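Local coordinates for protein uracil-DNA glycosylase (Sulfolobus tokodaii str. 7, PDB 4ZBY) that belongs to the uracil-DNA glycosylase superfamily and carries an iron-sulfur cluster, with uracil bound in a separate pocket, at residues A[133-138]-A[146-151]. Sequence-based numbering, arbitrary orientation.
Sequences MGENFS and KSYVWK
The Y148 hydroxyl is hydrogen-bonded to the backbone oxygen of V143, and this anchors the far end of a ring that the carboxylate of E135 approaches obliquely. OE2 of E135 lies 3.5 Å from CD2 of Y148, with CE2 the next nearest ring atom; the carboxylate and ring planes stand 53° apart. No hydrogen bond joins the two segments; the rest of the contact is apolar, and M133 carries it. Its CG sits over one face of the W150 indole, 3.6 Å from the centroid of the five-membered ring and only 16° off its normal, a CH-pi contact. The sulfur stands farther out, with SD 5.0 Å from that same centroid, in an oblique Met-aromatic contact. A bend at the last torsion of M133 (chi3 68°) then brings the methyl over to the strand, where CE is 3.7 Å from CB of Y148 and 3.9 Å from CB of W150. M133 thus reaches two aromatic residues spaced two apart on the strand, the ring of W150 with CG and CB of Y148 with its methyl. M133 is the last residue of helix 123-133, and G134 leaves it with positive phi. Strand 148-152 is an outermost strand of the mixed sheet, pairing antiparallel with 155-162, so the contact packs the helix's C-terminal end against the sheet edge, near the protein surface.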
loop_
_atom_site.group_PDB
_atom_site.type_symbol
_atom_site.label_atom_id
_atom_site.label_comp_id
_atom_site.label_asym_id
_atom_site.label_seq_id
_atom_site.Cartn_x
_atom_site.Cartn_y
_atom_site.Cartn_z
ATOM N N MET A 133 -9.995 10.379 -2.630
ATOM C CA MET A 133 -10.422 11.235 -1.521
ATOM C C MET A 133 -10.917 12.576 -1.973
ATOM O O MET A 133 -11.692 13.237 -1.281
ATOM C CB MET A 133 -9.267 11.494 -0.555
ATOM C CG MET A 133 -8.762 10.299 0.160
ATOM S SD MET A 133 -7.228 10.722 0.987
ATOM C CE MET A 133 -7.826 11.834 2.231
ATOM N N GLY A 134 -10.404 13.012 -3.114
ATOM C CA GLY A 134 -10.601 14.377 -3.542
ATOM C C GLY A 134 -9.701 15.346 -2.804
ATOM O O GLY A 134 -10.001 16.538 -2.724
ATOM N N GLU A 135 -8.589 14.839 -2.290
ATOM C CA GLU A 135 -7.596 15.628 -1.578
ATOM C C GLU A 135 -6.537 16.090 -2.573
ATOM O O GLU A 135 -6.107 15.319 -3.416
ATOM C CB GLU A 135 -6.980 14.808 -0.441
ATOM C CG GLU A 135 -5.923 15.525 0.401
ATOM C CD GLU A 135 -6.495 16.625 1.282
ATOM O OE1 GLU A 135 -7.717 16.604 1.551
ATOM O OE2 GLU A 135 -5.720 17.516 1.697
ATOM N N ASN A 136 -6.169 17.370 -2.518
ATOM C CA ASN A 136 -5.175 17.895 -3.449
ATOM C C ASN A 136 -3.793 17.242 -3.286
ATOM O O ASN A 136 -3.245 17.159 -2.177
ATOM C CB ASN A 136 -5.056 19.408 -3.283
ATOM C CG ASN A 136 -4.101 20.005 -4.277
ATOM O OD1 ASN A 136 -4.344 19.951 -5.478
ATOM N ND2 ASN A 136 -2.993 20.547 -3.788
ATOM N N PHE A 137 -3.230 16.766 -4.396
ATOM C CA PHE A 137 -1.900 16.184 -4.349
ATOM C C PHE A 137 -0.905 17.075 -5.078
ATOM O O PHE A 137 -1.051 17.336 -6.269
ATOM C CB PHE A 137 -1.899 14.780 -4.954
ATOM C CG PHE A 137 -0.543 14.106 -4.931
ATOM C CD1 PHE A 137 -0.120 13.425 -3.818
ATOM C CD2 PHE A 137 0.321 14.205 -6.022
ATOM C CE1 PHE A 137 1.116 12.829 -3.781
ATOM C CE2 PHE A 137 1.553 13.611 -5.995
ATOM C CZ PHE A 137 1.956 12.900 -4.873
ATOM N N SER A 138 0.091 17.542 -4.329
ATOM C CA SER A 138 1.184 18.351 -4.849
ATOM C C SER A 138 2.384 17.454 -5.142
ATOM O O SER A 138 2.685 17.165 -6.291
ATOM C CB SER A 138 1.552 19.447 -3.852
ATOM O OG SER A 138 1.681 18.897 -2.552
ATOM N N LYS A 146 1.711 13.506 7.695
ATOM C CA LYS A 146 0.565 13.865 8.502
ATOM C C LYS A 146 -0.660 13.105 8.038
ATOM O O LYS A 146 -0.651 12.439 6.993
ATOM C CB LYS A 146 0.330 15.375 8.479
ATOM C CG LYS A 146 -0.251 15.931 7.208
ATOM C CD LYS A 146 -0.726 17.353 7.480
ATOM C CE LYS A 146 -1.253 18.030 6.236
ATOM N NZ LYS A 146 -1.501 19.486 6.483
ATOM N N SER A 147 -1.713 13.165 8.841
ATOM C CA SER A 147 -2.910 12.411 8.525
ATOM C C SER A 147 -3.960 13.246 7.787
ATOM O O SER A 147 -4.061 14.488 7.921
ATOM C CB SER A 147 -3.505 11.809 9.802
ATOM O OG SER A 147 -3.641 12.798 10.784
ATOM N N TYR A 148 -4.719 12.544 6.955
ATOM C CA TYR A 148 -5.770 13.148 6.142
ATOM C C TYR A 148 -7.040 12.337 6.366
ATOM O O TYR A 148 -7.028 11.115 6.257
ATOM C CB TYR A 148 -5.368 13.160 4.666
ATOM C CG TYR A 148 -4.117 13.960 4.387
ATOM C CD1 TYR A 148 -2.852 13.400 4.548
ATOM C CD2 TYR A 148 -4.196 15.275 3.943
ATOM C CE1 TYR A 148 -1.708 14.126 4.300
ATOM C CE2 TYR A 148 -3.048 16.016 3.683
ATOM C CZ TYR A 148 -1.808 15.438 3.870
ATOM O OH TYR A 148 -0.677 16.187 3.606
ATOM N N VAL A 149 -8.136 12.995 6.715
ATOM C CA VAL A 149 -9.344 12.228 6.988
ATOM C C VAL A 149 -10.133 11.974 5.701
ATOM O O VAL A 149 -10.477 12.910 4.961
ATOM C CB VAL A 149 -10.235 12.935 8.008
ATOM C CG1 VAL A 149 -11.556 12.192 8.162
ATOM C CG2 VAL A 149 -9.510 13.029 9.340
ATOM N N TRP A 150 -10.403 10.704 5.434
ATOM C CA TRP A 150 -11.192 10.308 4.286
ATOM C C TRP A 150 -12.559 9.846 4.774
ATOM O O TRP A 150 -12.686 8.770 5.347
ATOM C CB TRP A 150 -10.474 9.210 3.520
ATOM C CG TRP A 150 -11.108 8.746 2.232
ATOM C CD1 TRP A 150 -12.153 9.315 1.554
ATOM C CD2 TRP A 150 -10.729 7.585 1.485
ATOM N NE1 TRP A 150 -12.441 8.573 0.425
ATOM C CE2 TRP A 150 -11.577 7.511 0.360
ATOM C CE3 TRP A 150 -9.742 6.614 1.650
ATOM C CZ2 TRP A 150 -11.460 6.499 -0.595
ATOM C CZ3 TRP A 150 -9.638 5.597 0.712
ATOM C CH2 TRP A 150 -10.498 5.542 -0.392
ATOM N N LYS A 151 -13.580 10.666 4.575
ATOM C CA LYS A 151 -14.929 10.205 4.872
ATOM C C LYS A 151 -15.324 9.206 3.798
ATOM O O LYS A 151 -15.398 9.540 2.613
ATOM C CB LYS A 151 -15.911 11.373 4.957
ATOM C CG LYS A 151 -15.873 12.052 6.291
ATOM C CD LYS A 151 -16.811 11.356 7.266
ATOM C CE LYS A 151 -17.025 12.206 8.511
ATOM N NZ LYS A 151 -18.185 11.745 9.333
#